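Local coordinates for IPT/TIG domain-containing protein BACOVA_02650 (Bacteroides ovatus, PDB 5E7G) that binds xyloglucan at the cell surface of a gut bacterium, probably before the polysaccharide is transported into the periplasm for degradation, at residues 359-364 against 450-455. Numbering follows the deposited sequence.
Sequences QFECFV and NFRIVR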
ATOM      1  N   GLN A 359       2.277 -25.072  -7.126  1.00 40.09           N
ATOM      2  CA  GLN A 359       3.455 -24.233  -7.331  1.00 33.90           C
ATOM      3  C   GLN A 359       4.678 -25.098  -7.599  1.00 34.45           C
ATOM      4  O   GLN A 359       4.754 -26.243  -7.153  1.00 37.59           O
ATOM      5  CB  GLN A 359       3.712 -23.342  -6.113  1.00 42.82           C
ATOM      6  CG  GLN A 359       2.701 -22.237  -5.903  1.00 43.81           C
ATOM      7  CD  GLN A 359       3.009 -21.405  -4.670  1.00 42.44           C
ATOM      8  OE1 GLN A 359       3.569 -21.914  -3.697  1.00 42.94           O
ATOM      9  NE2 GLN A 359       2.659 -20.119  -4.706  1.00 46.93           N
ATOM     10  N   PHE A 360       5.631 -24.553  -8.339  1.00 33.62           N
ATOM     11  CA  PHE A 360       6.930 -25.197  -8.491  1.00 42.24           C
ATOM     12  C   PHE A 360       7.980 -24.174  -8.927  1.00 38.88           C
ATOM     13  O   PHE A 360       7.643 -23.131  -9.490  1.00 39.13           O
ATOM     14  CB  PHE A 360       6.845 -26.359  -9.488  1.00 32.58           C
ATOM     15  CG  PHE A 360       6.257 -25.979 -10.821  1.00 37.39           C
ATOM     16  CD1 PHE A 360       4.882 -25.991 -11.024  1.00 42.59           C
ATOM     17  CD2 PHE A 360       7.079 -25.628 -11.876  1.00 40.81           C
ATOM     18  CE1 PHE A 360       4.343 -25.644 -12.249  1.00 36.49           C
ATOM     19  CE2 PHE A 360       6.541 -25.277 -13.111  1.00 39.76           C
ATOM     20  CZ  PHE A 360       5.167 -25.290 -13.295  1.00 33.06           C
ATOM     21  N   GLU A 361       9.246 -24.463  -8.646  1.00 37.31           N
ATOM     22  CA  GLU A 361      10.326 -23.608  -9.109  1.00 39.55           C
ATOM     23  C   GLU A 361      10.724 -24.051 -10.500  1.00 42.08           C
ATOM     24  O   GLU A 361      10.881 -25.246 -10.762  1.00 40.94           O
ATOM     25  CB  GLU A 361      11.534 -23.655  -8.169  1.00 41.97           C
ATOM     26  CG  GLU A 361      11.255 -23.150  -6.770  1.00 45.56           C
ATOM     27  CD  GLU A 361      10.674 -21.750  -6.745  1.00 44.13           C
ATOM     28  OE1 GLU A 361      11.354 -20.791  -7.172  1.00 51.79           O
ATOM     29  OE2 GLU A 361       9.529 -21.614  -6.281  1.00 49.46           O
ATOM     30  N   CYS A 362      10.878 -23.073 -11.382  1.00 38.52           N
ATOM     31  CA  CYS A 362      11.243 -23.326 -12.766  1.00 45.09           C
ATOM     32  C   CYS A 362      12.418 -22.448 -13.188  1.00 43.43           C
ATOM     33  O   CYS A 362      12.552 -21.307 -12.736  1.00 44.62           O
ATOM     34  CB  CYS A 362      10.042 -23.083 -13.686  1.00 40.04           C
ATOM     35  SG  CYS A 362      10.316 -23.605 -15.377  1.00 45.42           S
ATOM     36  N   PHE A 363      13.269 -22.999 -14.045  1.00 34.60           N
ATOM     37  CA  PHE A 363      14.397 -22.269 -14.593  1.00 41.64           C
ATOM     38  C   PHE A 363      14.400 -22.430 -16.097  1.00 45.97           C
ATOM     39  O   PHE A 363      14.507 -23.547 -16.596  1.00 42.85           O
ATOM     40  CB  PHE A 363      15.717 -22.782 -14.003  1.00 46.17           C
ATOM     41  CG  PHE A 363      16.945 -22.061 -14.516  1.00 38.79           C
ATOM     42  CD1 PHE A 363      17.463 -22.343 -15.770  1.00 37.28           C
ATOM     43  CD2 PHE A 363      17.595 -21.121 -13.724  1.00 52.41           C
ATOM     44  CE1 PHE A 363      18.607 -21.687 -16.235  1.00 56.72           C
ATOM     45  CE2 PHE A 363      18.739 -20.460 -14.180  1.00 40.82           C
ATOM     46  CZ  PHE A 363      19.245 -20.742 -15.430  1.00 42.93           C
ATOM     47  N   VAL A 364      14.292 -21.310 -16.807  1.00 44.24           N
ATOM     48  CA  VAL A 364      14.348 -21.296 -18.268  1.00 48.81           C
ATOM     49  C   VAL A 364      15.631 -20.616 -18.729  1.00 46.08           C
ATOM     50  O   VAL A 364      15.863 -19.450 -18.419  1.00 48.94           O
ATOM     51  CB  VAL A 364      13.125 -20.561 -18.876  1.00 50.51           C
ATOM     52  CG1 VAL A 364      13.156 -20.619 -20.404  1.00 43.24           C
ATOM     53  CG2 VAL A 364      11.836 -21.158 -18.339  1.00 41.50           C
ATOM     54  N   ASN A 450      10.594 -28.950  -6.619  1.00 40.17           N
ATOM     55  CA  ASN A 450       9.757 -28.552  -5.487  1.00 31.63           C
ATOM     56  C   ASN A 450       8.279 -28.320  -5.836  1.00 45.81           C
ATOM     57  O   ASN A 450       7.678 -27.311  -5.447  1.00 38.60           O
ATOM     58  CB  ASN A 450      10.342 -27.299  -4.831  1.00 33.84           C
ATOM     59  CG  ASN A 450      11.685 -27.571  -4.161  1.00 54.53           C
ATOM     60  OD1 ASN A 450      11.926 -28.675  -3.668  1.00 58.69           O
ATOM     61  ND2 ASN A 450      12.565 -26.570  -4.141  1.00 42.44           N
ATOM     62  N   PHE A 451       7.693 -29.272  -6.552  1.00 35.77           N
ATOM     63  CA  PHE A 451       6.261 -29.243  -6.781  1.00 37.09           C
ATOM     64  C   PHE A 451       5.579 -29.287  -5.423  1.00 37.34           C
ATOM     65  O   PHE A 451       5.930 -30.098  -4.565  1.00 32.27           O
ATOM     66  CB  PHE A 451       5.815 -30.409  -7.660  1.00 35.16           C
ATOM     67  CG  PHE A 451       6.319 -30.330  -9.070  1.00 35.02           C
ATOM     68  CD1 PHE A 451       5.569 -29.705 -10.043  1.00 31.53           C
ATOM     69  CD2 PHE A 451       7.547 -30.876  -9.418  1.00 32.76           C
ATOM     70  CE1 PHE A 451       6.015 -29.628 -11.343  1.00 31.53           C
ATOM     71  CE2 PHE A 451       8.007 -30.809 -10.722  1.00 38.71           C
ATOM     72  CZ  PHE A 451       7.232 -30.178 -11.692  1.00 38.78           C
ATOM     73  N   ARG A 452       4.626 -28.387  -5.228  1.00 32.44           N
ATOM     74  CA  ARG A 452       3.952 -28.248  -3.952  1.00 37.92           C
ATOM     75  C   ARG A 452       2.520 -27.760  -4.161  1.00 36.31           C
ATOM     76  O   ARG A 452       2.236 -27.050  -5.126  1.00 34.59           O
ATOM     77  CB  ARG A 452       4.733 -27.290  -3.046  1.00 31.53           C
ATOM     78  CG  ARG A 452       5.016 -25.927  -3.673  1.00 37.91           C
ATOM     79  CD  ARG A 452       6.226 -25.248  -3.015  1.00 38.97           C
ATOM     80  NE  ARG A 452       6.421 -23.870  -3.469  1.00 35.05           N
ATOM     81  CZ  ARG A 452       7.229 -23.494  -4.455  1.00 36.46           C
ATOM     82  NH1 ARG A 452       7.949 -24.385  -5.124  1.00 43.52           N
ATOM     83  NH2 ARG A 452       7.325 -22.209  -4.773  1.00 39.73           N
ATOM     84  N   ILE A 453       1.626 -28.166  -3.261  1.00 31.53           N
ATOM     85  CA  ILE A 453       0.227 -27.742  -3.290  1.00 33.20           C
ATOM     86  C   ILE A 453      -0.082 -26.970  -2.015  1.00 31.75           C
ATOM     87  O   ILE A 453       0.082 -27.482  -0.909  1.00 31.53           O
ATOM     88  CB  ILE A 453      -0.752 -28.947  -3.440  1.00 36.85           C
ATOM     89  CG1 ILE A 453      -0.578 -29.599  -4.817  1.00 40.96           C
ATOM     90  CG2 ILE A 453      -2.218 -28.507  -3.257  1.00 33.58           C
ATOM     91  CD1 ILE A 453      -1.337 -30.909  -4.987  1.00 42.94           C
ATOM     92  N   VAL A 454      -0.541 -25.736  -2.190  1.00 34.55           N
ATOM     93  CA  VAL A 454      -0.801 -24.843  -1.074  1.00 31.96           C
ATOM     94  C   VAL A 454      -2.119 -24.130  -1.272  1.00 38.83           C
ATOM     95  O   VAL A 454      -2.669 -24.100  -2.370  1.00 38.47           O
ATOM     96  CB  VAL A 454       0.317 -23.774  -0.905  1.00 40.07           C
ATOM     97  CG1 VAL A 454       1.667 -24.436  -0.630  1.00 41.36           C
ATOM     98  CG2 VAL A 454       0.402 -22.871  -2.136  1.00 41.56           C
ATOM     99  N   ARG A 455      -2.608 -23.541  -0.189  1.00 40.76           N
ATOM    100  CA  ARG A 455      -3.819 -22.753  -0.216  1.00 37.08           C
ATOM    101  C   ARG A 455      -3.621 -21.470  -1.015  1.00 47.25           C
ATOM    102  O   ARG A 455      -2.537 -20.885  -0.997  1.00 46.41           O
ATOM    103  CB  ARG A 455      -4.251 -22.414   1.207  1.00 41.63           C
ATOM    104  CG  ARG A 455      -4.719 -23.616   2.025  1.00 35.87           C
ATOM    105  CD  ARG A 455      -6.243 -23.614   2.213  1.00 54.15           C
ATOM    106  NE  ARG A 455      -6.613 -24.084   3.545  1.00 52.58           N
ATOM    107  CZ  ARG A 455      -7.732 -23.741   4.174  1.00 61.23           C
ATOM    108  NH1 ARG A 455      -8.606 -22.927   3.587  1.00 58.91           N
ATOM    109  NH2 ARG A 455      -7.977 -24.215   5.393  1.00 67.39           N
TER
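Arg-452 reaches over Gln-359 to Glu-361, and its NH2 donates to Glu-361 OE2 at 2.7 Å in a salt bridge; NH1 adds a weak bond to the same oxygen. Carboxylate and guanidinium planes lie 26° apart. The arginine CG lies between N and the carbonyl carbon (chi1 54°); the chain then runs extended to NE, where a turn about CD-NE sets one guanidinium face over Gln-359 CB. NH1 also bonds to Asn-450 O at 3.0 Å, fixing the rotation of the group. The two strands meet antiparallel within the C-terminal xyloglucan-binding domain, in a sheet separate from the one bearing Tyr-330 and Tyr-433 of the glycan pocket; Gln-359 N donates to Arg-452 O at 2.8 Å and Arg-452 N to Gln-359 O at 2.9 Å, a hydrogen-bonded pair. Within the range of the third IPT/TIG domain, Ser-206 OG bonds to Glu-361 OE2 and Thr-207 OG1 to Gln-359 OE1 and Arg-452 NE, tying this face to the preceding domain. Replacing Arg-452 by a leucine would probably leave the buried Glu-361 carboxylate without its countercharge and Asn-450 O without this donor. On the other face of the sheet, the rings of Phe-360 and Phe-451 lie side by side, planes tilted by 30° and barely overlapping, centroids 5.0 Å apart, while Phe-360 CB sits over the Phe-451 ring in a CH-pi contact, 3.6 Å from Phe-451 CD1.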